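Local coordinates for protein dihydrodipicolinate synthase (Agrobacterium tumefaciens, PDB 3B4U) that probably catalyses, as a TIM-barrel lyase of the dihydrodipicolinate synthase family, the Schiff-base condensation of pyruvate with an aldehyde, at residues D82-A87 and F119-A124; Q90-L95 and S127-D132. All coordinates share one frame; numbering follows the deposited sequence.

Interaction 1 (D82-A87 and F119-A124); sequences DSIEDA and FAWFSA. With MG (magnesium ion), chain C.
Trp121 reaches from helix 115-129 to the start of helix 84-96, and most of the contact can be read along its side chain. From CB, the first torsion sets CG anti to the backbone N (chi1 -172°), which carries the indole across the gap between the helices. CD1 is the first ring atom to meet the other segment, 3.7 Å from Ile84 CG1. NE1 comes next, 3.6 Å from Asp82 O, yet the two are joined through a water in the plane of the indole, which donates to Asp82 O at 3.0 Å and takes a weak bond from Trp121 NE1. Farther along, CZ2 passes Ser83 O, and at the tip CH2 packs 3.7 Å from Ala87 CB. Back on its own helix, CE3 sits over a face of Phe122, toward the rim. Ile84 continues the apolar seam, its CD1 resting 3.6 Å from Ala124 CB.

The residues leading into helix 84-96 are held differently. Ser83 is the N-cap, its OG accepting from Asp86 N at 3.2 Å. Asp82 binds a magnesium ion through OD2 at 2.1 Å, while its OD1 accepts from Ser108 N. Asp82 OD2 of the second subunit binds the same ion, so the metal bridges the two chains. The arrangement is that of two neighbouring outer helices of a TIM barrel, packed where one begins beside a subunit interface.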
loop_
_atom_site.group_PDB
_atom_site.type_symbol
_atom_site.label_atom_id
_atom_site.label_comp_id
_atom_site.label_asym_id
_atom_site.label_seq_id
_atom_site.Cartn_x
_atom_site.Cartn_y
_atom_site.Cartn_z
ATOM N N ASP B 82 -0.834 1.729 5.351
ATOM C CA ASP B 82 -2.257 1.884 5.051
ATOM C C ASP B 82 -3.162 1.840 6.263
ATOM O O ASP B 82 -4.343 2.159 6.149
ATOM C CB ASP B 82 -2.684 0.857 4.013
ATOM C CG ASP B 82 -1.748 0.879 2.824
ATOM O OD1 ASP B 82 -1.443 2.011 2.366
ATOM O OD2 ASP B 82 -1.299 -0.197 2.388
ATOM N N SER B 83 -2.644 1.468 7.420
ATOM C CA SER B 83 -3.455 1.387 8.623
ATOM C C SER B 83 -3.081 2.502 9.563
ATOM O O SER B 83 -1.926 2.961 9.642
ATOM C CB SER B 83 -3.263 0.026 9.320
ATOM O OG SER B 83 -1.933 -0.121 9.793
ATOM N N ILE B 84 -4.078 2.915 10.350
ATOM C CA ILE B 84 -3.889 3.902 11.387
ATOM C C ILE B 84 -2.854 3.410 12.389
ATOM O O ILE B 84 -1.964 4.174 12.794
ATOM C CB ILE B 84 -5.257 4.200 12.071
ATOM C CG1 ILE B 84 -6.174 4.955 11.089
ATOM C CG2 ILE B 84 -5.058 4.976 13.379
ATOM C CD1 ILE B 84 -7.663 4.818 11.420
ATOM N N GLU B 85 -2.981 2.164 12.840
ATOM C CA GLU B 85 -2.087 1.628 13.867
ATOM C C GLU B 85 -0.646 1.658 13.419
ATOM O O GLU B 85 0.239 2.104 14.144
ATOM C CB GLU B 85 -2.510 0.200 14.234
ATOM C CG GLU B 85 -1.642 -0.402 15.320
ATOM C CD GLU B 85 -2.205 -1.719 15.815
ATOM O OE1 GLU B 85 -2.170 -2.713 15.069
ATOM O OE2 GLU B 85 -2.694 -1.757 16.976
ATOM N N ASP B 86 -0.387 1.187 12.213
ATOM C CA ASP B 86 1.012 1.111 11.771
ATOM C C ASP B 86 1.564 2.506 11.445
ATOM O O ASP B 86 2.717 2.776 11.735
ATOM C CB ASP B 86 1.164 0.213 10.561
ATOM C CG ASP B 86 1.010 -1.227 10.881
ATOM O OD1 ASP B 86 0.454 -1.594 11.921
ATOM O OD2 ASP B 86 1.494 -2.030 10.065
ATOM N N ALA B 87 0.745 3.390 10.886
ATOM C CA ALA B 87 1.225 4.733 10.614
ATOM C C ALA B 87 1.549 5.449 11.910
ATOM O O ALA B 87 2.579 6.132 12.023
ATOM C CB ALA B 87 0.191 5.531 9.813
ATOM N N PHE B 119 -9.324 13.064 5.947
ATOM C CA PHE B 119 -9.242 13.870 7.155
ATOM C C PHE B 119 -9.374 12.975 8.384
ATOM O O PHE B 119 -8.620 13.082 9.333
ATOM C CB PHE B 119 -10.338 14.963 7.179
ATOM C CG PHE B 119 -10.283 15.793 8.416
ATOM C CD1 PHE B 119 -9.388 16.831 8.526
ATOM C CD2 PHE B 119 -11.053 15.454 9.515
ATOM C CE1 PHE B 119 -9.284 17.548 9.694
ATOM C CE2 PHE B 119 -10.941 16.152 10.693
ATOM C CZ PHE B 119 -10.048 17.187 10.783
ATOM N N ALA B 120 -10.372 12.092 8.357
ATOM C CA ALA B 120 -10.597 11.187 9.458
ATOM C C ALA B 120 -9.413 10.266 9.685
ATOM O O ALA B 120 -9.076 9.950 10.820
ATOM C CB ALA B 120 -11.873 10.381 9.213
ATOM N N TRP B 121 -8.766 9.818 8.614
ATOM C CA TRP B 121 -7.624 8.916 8.754
ATOM C C TRP B 121 -6.451 9.647 9.426
ATOM O O TRP B 121 -5.876 9.162 10.394
ATOM C CB TRP B 121 -7.166 8.408 7.385
ATOM C CG TRP B 121 -6.124 7.340 7.464
ATOM C CD1 TRP B 121 -6.354 6.010 7.595
ATOM C CD2 TRP B 121 -4.710 7.504 7.388
ATOM N NE1 TRP B 121 -5.162 5.335 7.599
ATOM C CE2 TRP B 121 -4.137 6.226 7.491
ATOM C CE3 TRP B 121 -3.871 8.597 7.237
ATOM C CZ2 TRP B 121 -2.757 6.009 7.394
ATOM C CZ3 TRP B 121 -2.502 8.393 7.145
ATOM C CH2 TRP B 121 -1.966 7.098 7.229
ATOM N N PHE B 122 -6.091 10.822 8.895
ATOM C CA PHE B 122 -5.010 11.576 9.499
ATOM C C PHE B 122 -5.325 11.914 10.956
ATOM O O PHE B 122 -4.475 11.790 11.822
ATOM C CB PHE B 122 -4.718 12.846 8.693
ATOM C CG PHE B 122 -3.949 12.631 7.417
ATOM C CD1 PHE B 122 -2.613 12.256 7.446
ATOM C CD2 PHE B 122 -4.565 12.788 6.195
ATOM C CE1 PHE B 122 -1.901 12.049 6.282
ATOM C CE2 PHE B 122 -3.856 12.592 5.031
ATOM C CZ PHE B 122 -2.532 12.234 5.075
ATOM N N SER B 123 -6.549 12.355 11.216
ATOM C CA SER B 123 -6.926 12.652 12.596
ATOM C C SER B 123 -6.738 11.458 13.519
ATOM O O SER B 123 -6.224 11.592 14.627
ATOM C CB SER B 123 -8.379 13.091 12.664
ATOM O OG SER B 123 -8.721 13.403 14.006
ATOM N N ALA B 124 -7.143 10.275 13.065
ATOM C CA ALA B 124 -7.001 9.067 13.881
ATOM C C ALA B 124 -5.539 8.707 14.105
ATOM O O ALA B 124 -5.160 8.297 15.197
ATOM C CB ALA B 124 -7.743 7.914 13.235
HETATM MG MG MG C . 0.472 -0.536 1.280
HETATM O O HOH W 1 -6.794 2.852 7.667
HETATM O O HOH W 2 1.024 1.413 1.575
HETATM O O HOH W 3 -0.276 0.115 -0.550
HETATM O O HOH W 4 1.228 -1.165 3.121
#

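Interaction 2 (Q90-L95 and S127-D132); sequences QSAEAL and SKIGKD
In the outer helical layer of the TIM barrel, Ile129 of helix 115-129 packs on Ser91, Ala92 and Leu95 of helix 84-96. Its two branches divide the work. The longer one, with CG1 anti to the carbonyl carbon (chi1 -66°), is carried toward helix 84-96, and an extended chi2 puts CD1 3.6 Å from Ser91 CB. The CG2 methyl serves the other two partners: it is 4.2 Å from Ala92 CB and 4.4 Å from Leu95 CD1, looser approaches than that of CD1. The backbones are close here, with the CA atoms of Ala92 and Ile129 5.5 Å apart, a spacing that the small side chain of Ala92 accommodates.

Gly130 has a positive phi of 94°, and the chain turns there so that Asp132 O comes to 4.0 Å from Leu95 CD1. On the inner side, Ser91 and Leu95 also touch Ile102 of strand 101-104. The hydroxyl of Ser91 is bonded to Ala87 O, one turn earlier in its own helix, and it is mainly CB that meets Ile129. The contact is thus largely apolar, resting on van der Waals packing and the partial burial of methyl groups, while the polar atom of Ser91 is satisfied within its own helix.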
loop_
_atom_site.group_PDB
_atom_site.type_symbol
_atom_site.label_atom_id
_atom_site.label_comp_id
_atom_site.label_asym_id
_atom_site.label_seq_id
_atom_site.Cartn_x
_atom_site.Cartn_y
_atom_site.Cartn_z
ATOM N N GLN B 90 4.837 3.754 13.553
ATOM C CA GLN B 90 6.088 4.137 12.865
ATOM C C GLN B 90 6.388 5.609 13.142
ATOM O O GLN B 90 7.532 6.001 13.394
ATOM C CB GLN B 90 6.015 3.875 11.348
ATOM C CG GLN B 90 5.981 2.417 10.970
ATOM C CD GLN B 90 6.071 2.209 9.456
ATOM O OE1 GLN B 90 6.341 3.130 8.701
ATOM N NE2 GLN B 90 5.890 0.974 9.025
ATOM N N SER B 91 5.373 6.448 13.085
ATOM C CA SER B 91 5.557 7.888 13.339
ATOM C C SER B 91 6.021 8.128 14.766
ATOM O O SER B 91 6.969 8.889 14.988
ATOM C CB SER B 91 4.270 8.636 13.078
ATOM O OG SER B 91 3.871 8.583 11.716
ATOM N N ALA B 92 5.343 7.517 15.733
ATOM C CA ALA B 92 5.710 7.712 17.140
ATOM C C ALA B 92 7.134 7.267 17.421
ATOM O O ALA B 92 7.870 7.933 18.153
ATOM C CB ALA B 92 4.708 6.998 18.055
ATOM N N GLU B 93 7.546 6.162 16.852
ATOM C CA GLU B 93 8.899 5.664 17.090
ATOM C C GLU B 93 9.943 6.653 16.591
ATOM O O GLU B 93 10.860 6.961 17.278
ATOM C CB GLU B 93 9.121 4.343 16.369
ATOM C CG GLU B 93 8.436 3.184 16.981
ATOM C CD GLU B 93 8.493 1.966 16.080
ATOM O OE1 GLU B 93 9.520 1.824 15.430
ATOM O OE2 GLU B 93 7.551 1.196 16.089
ATOM N N ALA B 94 9.756 7.179 15.383
ATOM C CA ALA B 94 10.708 8.131 14.820
ATOM C C ALA B 94 10.692 9.441 15.588
ATOM O O ALA B 94 11.748 10.022 15.882
ATOM C CB ALA B 94 10.457 8.334 13.326
ATOM N N LEU B 95 9.508 9.927 15.943
ATOM C CA LEU B 95 9.419 11.181 16.688
ATOM C C LEU B 95 10.047 11.054 18.068
ATOM O O LEU B 95 10.736 11.962 18.513
ATOM C CB LEU B 95 7.968 11.635 16.817
ATOM C CG LEU B 95 7.293 12.107 15.512
ATOM C CD1 LEU B 95 5.829 12.393 15.767
ATOM C CD2 LEU B 95 8.018 13.312 14.877
ATOM N N SER B 127 -4.218 11.213 16.745
ATOM C CA SER B 127 -4.737 10.855 18.068
ATOM C C SER B 127 -3.998 9.667 18.638
ATOM O O SER B 127 -3.706 9.629 19.843
ATOM C CB SER B 127 -6.230 10.541 17.983
ATOM O OG SER B 127 -6.729 10.164 19.260
ATOM N N LYS B 128 -3.738 8.658 17.810
ATOM C CA LYS B 128 -3.048 7.466 18.236
ATOM C C LYS B 128 -1.582 7.737 18.588
ATOM O O LYS B 128 -1.061 7.188 19.565
ATOM C CB LYS B 128 -3.168 6.395 17.159
ATOM C CG LYS B 128 -2.609 5.064 17.574
ATOM C CD LYS B 128 -3.367 4.456 18.736
ATOM C CE LYS B 128 -2.952 3.008 18.986
ATOM N NZ LYS B 128 -3.816 2.393 20.039
ATOM N N ILE B 129 -0.906 8.588 17.827
ATOM C CA ILE B 129 0.464 8.999 18.210
ATOM C C ILE B 129 0.433 9.619 19.609
ATOM O O ILE B 129 1.292 9.316 20.457
ATOM C CB ILE B 129 1.071 9.984 17.205
ATOM C CG1 ILE B 129 1.297 9.320 15.835
ATOM C CG2 ILE B 129 2.404 10.539 17.729
ATOM C CD1 ILE B 129 1.572 10.282 14.750
ATOM N N GLY B 130 -0.567 10.458 19.846
ATOM C CA GLY B 130 -0.775 11.101 21.132
ATOM C C GLY B 130 -0.142 12.464 21.230
ATOM O O GLY B 130 0.142 13.142 20.228
ATOM N N LYS B 131 0.131 12.833 22.477
ATOM C CA LYS B 131 0.520 14.179 22.804
ATOM C C LYS B 131 1.834 14.595 22.176
ATOM O O LYS B 131 2.089 15.773 22.002
ATOM C CB LYS B 131 0.547 14.364 24.340
ATOM C CG LYS B 131 1.649 13.599 25.042
ATOM C CD LYS B 131 1.587 13.761 26.570
ATOM C CE LYS B 131 2.714 12.981 27.220
ATOM N NZ LYS B 131 2.776 13.150 28.719
ATOM N N ASP B 132 2.676 13.619 21.896
ATOM C CA ASP B 132 3.967 13.850 21.277
ATOM C C ASP B 132 3.950 14.120 19.761
ATOM O O ASP B 132 4.981 14.395 19.173
ATOM C CB ASP B 132 4.843 12.607 21.512
ATOM C CG ASP B 132 5.121 12.324 22.992
ATOM O OD1 ASP B 132 5.203 13.277 23.806
ATOM O OD2 ASP B 132 5.280 11.124 23.320
#

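Overall arrangement
Helix 84-96 and helix 115-129 meet twice, with the centres of interactions 1 and 2 about 11 Å apart. Along the chain the segments alternate: 82-87, 90-95, 119-124, then 127-132. Strand 75-79, helix 84-96 and strand 101-104 form one beta-alpha-beta crossover, and strand 101-104, helix 115-129 and strand 136-140 the next, as in the right-handed crossovers of a TIM barrel; both helices point in broadly the same direction, at a marked angle. Interaction 1 lies at the start of helix 84-96, beside the magnesium ion and the second subunit, whereas interaction 2 lies toward the far end, where no other chain of the assembly touches its segments.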